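Long-range contacts in elongation factor G (Thermus thermophilus, PDB 2DY1), which probably serves as a GTP-hydrolysing elongation factor in protein synthesis and is captured here with GTP and magnesium bound: residues Val291-Gln299 with Leu402-Pro410; Val454-Lys462 with Gly523-Phe533. One frame throughout, in Å; residues are numbered along the deposited sequence.

Interaction 1: Val291-Gln299 with Leu402-Pro410; sequences VQVDPFMGQ and LRKLLEEDP
V293 gives its backbone N-H to the carboxylate of E408, joining a β-strand of domain 2 to the last turn of helix 392-408 of domain III. The axes of the strand and helix segments make an angle of 146°, roughly antiparallel but clearly skewed. The bond from V293 N to E408 OE1 is 2.8 Å long and almost straight, 171° at the hydrogen, and uses the anti lone pair of that oxygen. E408 reaches it with an extended chain whose CG lies opposite its own backbone N (chi1 -177°), carrying the carboxylate out to the strand. V293 also packs its methyls on the helix: CG1 lies 3.8 Å from CD of K404, and CG2 rests 4.1 Å from CB of E407. V291 sets its CB against E407 O.

One shell out, OD2 of D294 stands 4.2 Å from OE1 of E408; R439 of helix 430-442 salt-bridges both carboxylates and probably offsets their repulsion. Q292 folds back at chi2 and donates through NE2 to OD2 of D294 at 2.9 Å, in the plane of its amide. The other end of that amide, OE1, accepts from R63, which also donates to the main-chain oxygen of E408. The Q292 side chain lies about 9 Å from that of T61, a magnesium ligand, which puts this junction near the nucleotide site without touching it. A water bridges the strand to the helix end: V291 N donates to it over 2.9 Å, and it donates in turn to E408 O over 2.8 Å.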
loop_
_atom_site.group_PDB
_atom_site.type_symbol
_atom_site.label_atom_id
_atom_site.label_comp_id
_atom_site.label_asym_id
_atom_site.label_seq_id
_atom_site.Cartn_x
_atom_site.Cartn_y
_atom_site.Cartn_z
ATOM N N VAL A 291 -7.281 -11.500 -2.261
ATOM C CA VAL A 291 -8.609 -12.046 -2.063
ATOM C C VAL A 291 -9.635 -11.116 -2.696
ATOM O O VAL A 291 -9.447 -9.895 -2.674
ATOM C CB VAL A 291 -8.926 -12.126 -0.548
ATOM C CG1 VAL A 291 -10.416 -12.386 -0.325
ATOM C CG2 VAL A 291 -8.098 -13.250 0.105
ATOM N N GLN A 292 -10.649 -11.691 -3.335
ATOM C CA GLN A 292 -11.776 -10.881 -3.841
ATOM C C GLN A 292 -13.012 -11.366 -3.096
ATOM O O GLN A 292 -13.103 -12.533 -2.757
ATOM C CB GLN A 292 -12.080 -11.112 -5.326
ATOM C CG GLN A 292 -11.147 -10.454 -6.317
ATOM C CD GLN A 292 -11.096 -8.943 -6.164
ATOM O OE1 GLN A 292 -10.049 -8.370 -5.887
ATOM N NE2 GLN A 292 -12.247 -8.286 -6.359
ATOM N N VAL A 293 -13.964 -10.472 -2.830
ATOM C CA VAL A 293 -15.253 -10.892 -2.256
ATOM C C VAL A 293 -16.218 -10.105 -3.159
ATOM O O VAL A 293 -16.808 -9.105 -2.747
ATOM C CB VAL A 293 -15.437 -10.485 -0.758
ATOM C CG1 VAL A 293 -16.727 -11.090 -0.206
ATOM C CG2 VAL A 293 -14.264 -10.958 0.077
ATOM N N ASP A 294 -16.315 -10.532 -4.420
ATOM C CA ASP A 294 -17.156 -9.855 -5.418
ATOM C C ASP A 294 -18.629 -10.120 -5.141
ATOM O O ASP A 294 -19.014 -11.237 -4.820
ATOM C CB ASP A 294 -16.839 -10.360 -6.837
ATOM C CG ASP A 294 -15.455 -9.933 -7.338
ATOM O OD1 ASP A 294 -14.838 -10.692 -8.122
ATOM O OD2 ASP A 294 -14.984 -8.840 -6.976
ATOM N N PRO A 295 -19.478 -9.091 -5.264
ATOM C CA PRO A 295 -20.904 -9.320 -5.013
ATOM C C PRO A 295 -21.437 -10.504 -5.825
ATOM O O PRO A 295 -21.139 -10.640 -7.021
ATOM C CB PRO A 295 -21.543 -8.004 -5.442
ATOM C CG PRO A 295 -20.492 -6.998 -5.096
ATOM C CD PRO A 295 -19.205 -7.675 -5.553
ATOM N N PHE A 296 -22.221 -11.349 -5.160
ATOM C CA PHE A 296 -22.841 -12.526 -5.766
ATOM C C PHE A 296 -21.865 -13.645 -6.116
ATOM O O PHE A 296 -22.233 -14.594 -6.814
ATOM C CB PHE A 296 -23.620 -12.129 -7.022
ATOM C CG PHE A 296 -24.478 -10.915 -6.833
ATOM C CD1 PHE A 296 -24.128 -9.709 -7.432
ATOM C CD2 PHE A 296 -25.597 -10.955 -6.006
ATOM C CE1 PHE A 296 -24.881 -8.560 -7.202
ATOM C CE2 PHE A 296 -26.355 -9.814 -5.769
ATOM C CZ PHE A 296 -25.998 -8.616 -6.366
ATOM N N MET A 297 -20.630 -13.554 -5.627
ATOM C CA MET A 297 -19.636 -14.596 -5.936
ATOM C C MET A 297 -19.070 -15.244 -4.684
ATOM O O MET A 297 -18.602 -16.390 -4.733
ATOM C CB MET A 297 -18.478 -14.008 -6.766
ATOM C CG MET A 297 -17.445 -15.028 -7.268
ATOM S SD MET A 297 -18.061 -16.163 -8.554
ATOM C CE MET A 297 -16.484 -17.106 -8.935
ATOM N N GLY A 298 -19.127 -14.536 -3.559
ATOM C CA GLY A 298 -18.563 -15.078 -2.336
ATOM C C GLY A 298 -17.057 -14.844 -2.369
ATOM O O GLY A 298 -16.543 -14.296 -3.342
ATOM N N GLN A 299 -16.352 -15.260 -1.322
ATOM C CA GLN A 299 -14.913 -15.048 -1.243
ATOM C C GLN A 299 -14.120 -15.980 -2.152
ATOM O O GLN A 299 -14.380 -17.176 -2.209
ATOM C CB GLN A 299 -14.451 -15.194 0.215
ATOM C CG GLN A 299 -12.937 -14.971 0.451
ATOM C CD GLN A 299 -12.608 -14.516 1.866
ATOM O OE1 GLN A 299 -11.482 -14.683 2.344
ATOM N NE2 GLN A 299 -13.577 -13.910 2.535
ATOM N N LEU A 402 -18.134 -4.286 6.195
ATOM C CA LEU A 402 -16.754 -3.916 6.518
ATOM C C LEU A 402 -15.906 -5.161 6.625
ATOM O O LEU A 402 -14.736 -5.143 6.249
ATOM C CB LEU A 402 -16.678 -3.134 7.823
ATOM C CG LEU A 402 -17.159 -1.685 7.737
ATOM C CD1 LEU A 402 -17.252 -1.110 9.141
ATOM C CD2 LEU A 402 -16.206 -0.859 6.883
ATOM N N ARG A 403 -16.483 -6.240 7.156
ATOM C CA ARG A 403 -15.717 -7.485 7.251
ATOM C C ARG A 403 -15.280 -7.907 5.833
ATOM O O ARG A 403 -14.103 -8.243 5.601
ATOM C CB ARG A 403 -16.564 -8.598 7.866
ATOM C CG ARG A 403 -15.763 -9.885 8.155
ATOM C CD ARG A 403 -16.689 -11.062 8.479
ATOM N NE ARG A 403 -17.459 -11.463 7.305
ATOM C CZ ARG A 403 -16.934 -12.060 6.236
ATOM N NH1 ARG A 403 -15.637 -12.343 6.202
ATOM N NH2 ARG A 403 -17.693 -12.328 5.183
ATOM N N LYS A 404 -16.220 -7.901 4.891
ATOM C CA LYS A 404 -15.927 -8.262 3.503
ATOM C C LYS A 404 -14.884 -7.307 2.902
ATOM O O LYS A 404 -13.943 -7.726 2.227
ATOM C CB LYS A 404 -17.194 -8.190 2.635
ATOM C CG LYS A 404 -18.232 -9.289 2.888
ATOM C CD LYS A 404 -19.317 -9.174 1.815
ATOM C CE LYS A 404 -20.348 -10.295 1.931
ATOM N NZ LYS A 404 -21.239 -10.102 3.104
ATOM N N LEU A 405 -15.073 -6.015 3.140
ATOM C CA LEU A 405 -14.159 -5.012 2.599
ATOM C C LEU A 405 -12.731 -5.224 3.069
ATOM O O LEU A 405 -11.791 -5.120 2.267
ATOM C CB LEU A 405 -14.615 -3.611 3.008
ATOM C CG LEU A 405 -13.747 -2.445 2.512
ATOM C CD1 LEU A 405 -13.976 -2.262 1.007
ATOM C CD2 LEU A 405 -14.076 -1.163 3.267
ATOM N N LEU A 406 -12.552 -5.516 4.358
ATOM C CA LEU A 406 -11.203 -5.707 4.888
ATOM C C LEU A 406 -10.619 -7.060 4.498
ATOM O O LEU A 406 -9.401 -7.218 4.503
ATOM C CB LEU A 406 -11.183 -5.492 6.416
ATOM C CG LEU A 406 -10.956 -4.068 6.958
ATOM C CD1 LEU A 406 -9.500 -3.684 6.771
ATOM C CD2 LEU A 406 -11.859 -3.056 6.248
ATOM N N GLU A 407 -11.463 -8.043 4.188
ATOM C CA GLU A 407 -10.939 -9.331 3.711
ATOM C C GLU A 407 -10.353 -9.089 2.334
ATOM O O GLU A 407 -9.260 -9.570 2.000
ATOM C CB GLU A 407 -12.044 -10.373 3.532
ATOM C CG GLU A 407 -12.428 -11.123 4.750
ATOM C CD GLU A 407 -11.272 -11.910 5.335
ATOM O OE1 GLU A 407 -10.482 -12.530 4.574
ATOM O OE2 GLU A 407 -11.173 -11.912 6.570
ATOM N N GLU A 408 -11.101 -8.362 1.509
ATOM C CA GLU A 408 -10.680 -8.080 0.158
ATOM C C GLU A 408 -9.514 -7.105 0.148
ATOM O O GLU A 408 -8.594 -7.228 -0.668
ATOM C CB GLU A 408 -11.887 -7.507 -0.614
ATOM C CG GLU A 408 -11.660 -7.217 -2.048
ATOM C CD GLU A 408 -12.960 -6.821 -2.728
ATOM O OE1 GLU A 408 -13.709 -7.714 -3.190
ATOM O OE2 GLU A 408 -13.207 -5.603 -2.789
ATOM N N ASP A 409 -9.510 -6.158 1.088
ATOM C CA ASP A 409 -8.455 -5.155 1.096
ATOM C C ASP A 409 -7.850 -4.897 2.461
ATOM O O ASP A 409 -8.245 -3.989 3.182
ATOM C CB ASP A 409 -8.998 -3.845 0.508
ATOM C CG ASP A 409 -7.934 -2.783 0.362
ATOM O OD1 ASP A 409 -6.730 -3.033 0.628
ATOM O OD2 ASP A 409 -8.308 -1.668 -0.038
ATOM N N PRO A 410 -6.868 -5.723 2.842
ATOM C CA PRO A 410 -6.187 -5.590 4.132
ATOM C C PRO A 410 -5.239 -4.383 4.200
ATOM O O PRO A 410 -4.533 -4.200 5.206
ATOM C CB PRO A 410 -5.453 -6.937 4.280
ATOM C CG PRO A 410 -6.219 -7.865 3.395
ATOM C CD PRO A 410 -6.530 -7.003 2.198
HETATM O O HOH W 1 -6.479 -9.095 -0.911
HETATM O O HOH W 2 -12.581 -5.340 -5.478
#

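Interaction 2: Val454-Lys462 with Gly523-Phe533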
loop_
_atom_site.group_PDB
_atom_site.type_symbol
_atom_site.label_atom_id
_atom_site.label_comp_id
_atom_site.label_asym_id
_atom_site.label_seq_id
_atom_site.Cartn_x
_atom_site.Cartn_y
_atom_site.Cartn_z
ATOM N N VAL A 454 -10.581 16.112 16.313
ATOM C CA VAL A 454 -9.235 16.250 16.853
ATOM C C VAL A 454 -9.226 15.843 18.319
ATOM O O VAL A 454 -10.109 16.223 19.085
ATOM C CB VAL A 454 -8.735 17.706 16.737
ATOM C CG1 VAL A 454 -7.397 17.872 17.444
ATOM C CG2 VAL A 454 -8.589 18.079 15.267
ATOM N N PRO A 455 -8.236 15.042 18.720
ATOM C CA PRO A 455 -8.159 14.610 20.117
ATOM C C PRO A 455 -7.524 15.672 21.019
ATOM O O PRO A 455 -6.367 15.548 21.435
ATOM C CB PRO A 455 -7.336 13.328 20.031
ATOM C CG PRO A 455 -6.394 13.634 18.910
ATOM C CD PRO A 455 -7.294 14.280 17.882
ATOM N N TYR A 456 -8.286 16.722 21.302
ATOM C CA TYR A 456 -7.812 17.791 22.174
ATOM C C TYR A 456 -7.613 17.218 23.570
ATOM O O TYR A 456 -8.178 16.184 23.926
ATOM C CB TYR A 456 -8.839 18.923 22.248
ATOM C CG TYR A 456 -8.980 19.699 20.969
ATOM C CD1 TYR A 456 -7.981 20.576 20.549
ATOM C CD2 TYR A 456 -10.099 19.536 20.158
ATOM C CE1 TYR A 456 -8.095 21.275 19.339
ATOM C CE2 TYR A 456 -10.220 20.224 18.952
ATOM C CZ TYR A 456 -9.219 21.085 18.550
ATOM O OH TYR A 456 -9.337 21.740 17.343
ATOM N N ARG A 457 -6.791 17.889 24.361
ATOM C CA ARG A 457 -6.556 17.443 25.719
ATOM C C ARG A 457 -6.499 18.669 26.598
ATOM O O ARG A 457 -6.715 19.785 26.122
ATOM C CB ARG A 457 -5.266 16.630 25.799
ATOM C CG ARG A 457 -5.421 15.316 25.048
ATOM C CD ARG A 457 -4.365 14.303 25.373
ATOM N NE ARG A 457 -4.590 13.090 24.596
ATOM C CZ ARG A 457 -3.639 12.208 24.337
ATOM N NH1 ARG A 457 -2.419 12.413 24.808
ATOM N NH2 ARG A 457 -3.891 11.159 23.565
ATOM N N GLU A 458 -6.240 18.463 27.883
ATOM C CA GLU A 458 -6.177 19.577 28.816
ATOM C C GLU A 458 -5.030 19.376 29.783
ATOM O O GLU A 458 -4.513 18.276 29.917
ATOM C CB GLU A 458 -7.477 19.660 29.622
ATOM C CG GLU A 458 -8.715 19.934 28.788
ATOM C CD GLU A 458 -9.989 19.909 29.611
ATOM O OE1 GLU A 458 -9.921 20.216 30.823
ATOM O OE2 GLU A 458 -11.059 19.599 29.046
ATOM N N THR A 459 -4.627 20.457 30.443
ATOM C CA THR A 459 -3.576 20.380 31.445
ATOM C C THR A 459 -3.754 21.546 32.406
ATOM O O THR A 459 -4.732 22.299 32.301
ATOM C CB THR A 459 -2.161 20.390 30.822
ATOM O OG1 THR A 459 -1.208 19.990 31.823
ATOM C CG2 THR A 459 -1.793 21.776 30.296
ATOM N N ILE A 460 -2.833 21.687 33.351
ATOM C CA ILE A 460 -2.931 22.763 34.331
ATOM C C ILE A 460 -1.712 23.679 34.317
ATOM O O ILE A 460 -0.612 23.253 33.976
ATOM C CB ILE A 460 -3.119 22.197 35.754
ATOM C CG1 ILE A 460 -2.052 21.145 36.055
ATOM C CG2 ILE A 460 -4.504 21.586 35.894
ATOM C CD1 ILE A 460 -2.089 20.627 37.512
ATOM N N LYS A 461 -1.911 24.937 34.713
ATOM C CA LYS A 461 -0.824 25.909 34.721
ATOM C C LYS A 461 -0.307 26.306 36.106
ATOM O O LYS A 461 0.777 26.888 36.224
ATOM C CB LYS A 461 -1.246 27.164 33.955
ATOM C CG LYS A 461 -1.225 27.011 32.434
ATOM C CD LYS A 461 -1.457 28.358 31.758
ATOM C CE LYS A 461 -1.187 28.301 30.261
ATOM N NZ LYS A 461 -1.396 29.628 29.605
ATOM N N LYS A 462 -1.067 25.998 37.150
ATOM C CA LYS A 462 -0.623 26.334 38.497
ATOM C C LYS A 462 -0.940 25.245 39.509
ATOM O O LYS A 462 -1.822 24.404 39.302
ATOM C CB LYS A 462 -1.225 27.669 38.955
ATOM C CG LYS A 462 -2.718 27.656 39.223
ATOM C CD LYS A 462 -3.186 29.038 39.695
ATOM C CE LYS A 462 -4.677 29.062 39.993
ATOM N NZ LYS A 462 -5.136 30.380 40.522
ATOM N N GLY A 523 -11.482 16.323 31.512
ATOM C CA GLY A 523 -11.076 17.572 32.134
ATOM C C GLY A 523 -12.186 18.571 32.394
ATOM O O GLY A 523 -13.228 18.559 31.731
ATOM N N VAL A 524 -11.949 19.462 33.352
ATOM C CA VAL A 524 -12.941 20.466 33.721
ATOM C C VAL A 524 -13.096 21.614 32.729
ATOM O O VAL A 524 -14.121 22.296 32.731
ATOM C CB VAL A 524 -12.631 21.072 35.121
ATOM C CG1 VAL A 524 -12.615 19.975 36.168
ATOM C CG2 VAL A 524 -11.304 21.800 35.096
ATOM N N LEU A 525 -12.096 21.842 31.884
ATOM C CA LEU A 525 -12.170 22.950 30.936
ATOM C C LEU A 525 -13.163 22.713 29.807
ATOM O O LEU A 525 -14.022 23.555 29.538
ATOM C CB LEU A 525 -10.787 23.253 30.349
ATOM C CG LEU A 525 -10.695 24.512 29.478
ATOM C CD1 LEU A 525 -11.408 25.674 30.169
ATOM C CD2 LEU A 525 -9.231 24.853 29.221
ATOM N N ALA A 526 -13.055 21.567 29.150
ATOM C CA ALA A 526 -13.947 21.258 28.044
ATOM C C ALA A 526 -14.200 19.761 27.907
ATOM O O ALA A 526 -14.598 19.288 26.845
ATOM C CB ALA A 526 -13.368 21.822 26.751
ATOM N N GLY A 527 -13.945 19.017 28.979
ATOM C CA GLY A 527 -14.185 17.579 28.969
ATOM C C GLY A 527 -13.231 16.656 28.213
ATOM O O GLY A 527 -13.571 15.501 27.956
ATOM N N PHE A 528 -12.039 17.135 27.876
ATOM C CA PHE A 528 -11.060 16.312 27.159
ATOM C C PHE A 528 -10.099 15.646 28.154
ATOM O O PHE A 528 -9.994 16.097 29.296
ATOM C CB PHE A 528 -10.260 17.183 26.193
ATOM C CG PHE A 528 -11.071 17.728 25.054
ATOM C CD1 PHE A 528 -11.317 19.089 24.943
ATOM C CD2 PHE A 528 -11.552 16.878 24.065
ATOM C CE1 PHE A 528 -12.029 19.601 23.856
ATOM C CE2 PHE A 528 -12.264 17.380 22.975
ATOM C CZ PHE A 528 -12.500 18.741 22.872
ATOM N N PRO A 529 -9.400 14.564 27.741
ATOM C CA PRO A 529 -8.462 13.894 28.657
ATOM C C PRO A 529 -7.433 14.879 29.190
ATOM O O PRO A 529 -6.954 15.742 28.450
ATOM C CB PRO A 529 -7.820 12.818 27.778
ATOM C CG PRO A 529 -8.935 12.472 26.819
ATOM C CD PRO A 529 -9.451 13.849 26.450
ATOM N N VAL A 530 -7.090 14.744 30.473
ATOM C CA VAL A 530 -6.125 15.645 31.104
ATOM C C VAL A 530 -4.752 15.004 31.192
ATOM O O VAL A 530 -4.629 13.811 31.476
ATOM C CB VAL A 530 -6.572 16.039 32.541
ATOM C CG1 VAL A 530 -5.678 17.153 33.080
ATOM C CG2 VAL A 530 -8.033 16.472 32.532
ATOM N N MET A 531 -3.725 15.803 30.940
ATOM C CA MET A 531 -2.354 15.332 30.991
ATOM C C MET A 531 -1.442 16.408 31.587
ATOM O O MET A 531 -1.890 17.493 31.959
ATOM C CB MET A 531 -1.858 14.977 29.579
ATOM C CG MET A 531 -1.896 16.135 28.582
ATOM S SD MET A 531 -1.177 15.712 26.948
ATOM C CE MET A 531 -1.302 13.987 27.000
ATOM N N GLY A 532 -0.162 16.082 31.679
ATOM C CA GLY A 532 0.802 17.034 32.192
ATOM C C GLY A 532 0.625 17.462 33.639
ATOM O O GLY A 532 0.704 18.653 33.948
ATOM N N PHE A 533 0.383 16.505 34.530
ATOM C CA PHE A 533 0.244 16.836 35.949
ATOM C C PHE A 533 0.786 15.741 36.836
ATOM O O PHE A 533 0.797 14.565 36.463
ATOM C CB PHE A 533 -1.220 17.078 36.338
ATOM C CG PHE A 533 -2.095 15.867 36.224
ATOM C CD1 PHE A 533 -2.811 15.611 35.052
ATOM C CD2 PHE A 533 -2.205 14.964 37.282
ATOM C CE1 PHE A 533 -3.621 14.481 34.941
ATOM C CE2 PHE A 533 -3.009 13.832 37.178
ATOM C CZ PHE A 533 -3.723 13.587 36.003
#
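A parallel β-bridge and a loop of backbone amides gathered round one carboxylate tie strand 457-460 to the 523-533 loop in domain IV. E458 is the pivot. Its N donates to P529 O at 2.9 Å, and its O accepts from M531 N at 2.8 Å, which pairs it with V530. Its side chain, extended at chi2 (176°), drives the buried carboxylate into the loop. OE1 is met on its syn side by L525 N at 2.9 Å, tilted well out of the carboxylate plane. OE2 takes A526 N at 2.8 Å and F528 N at 2.9 Å, from opposite faces of that plane, so three N-H groups limit how the group can turn. T459 OG1 donates its proton to M531 O at 2.6 Å.

Y456 lays its CB over the face of the F528 ring, 3.5 Å from the centroid and only 5° off the normal: a CH-π contact. R661 makes a cation-π contact with the same ring. The R457 chain crosses M531 at about a right angle, its CD against the methyl end, while its guanidinium forms a salt bridge with E419. The loop before strand 533-541 thus joins domain IV's strand 457-460 by a single parallel bridge beside an amide-held glutamate.

Both interactions turn on a buried glutamate whose carboxylate accepts backbone N-H, one in interaction 1 and three in interaction 2, yet they serve different levels of the fold. Interaction 1 joins two domains, strand against helix, about 17 Å from the centre of the chain and near the nucleotide site; its carboxylate shares an arginine with a second acid, with a weakly bound water also there. Interaction 2 lies inside one domain, about 36 Å from the centre and away from the annotated sites; main-chain amides of the partner loop hold its carboxylate, beside a β-bridge and an aromatic contact. Each is partly buried. They share no element, and their nearest atoms are about 20 Å apart.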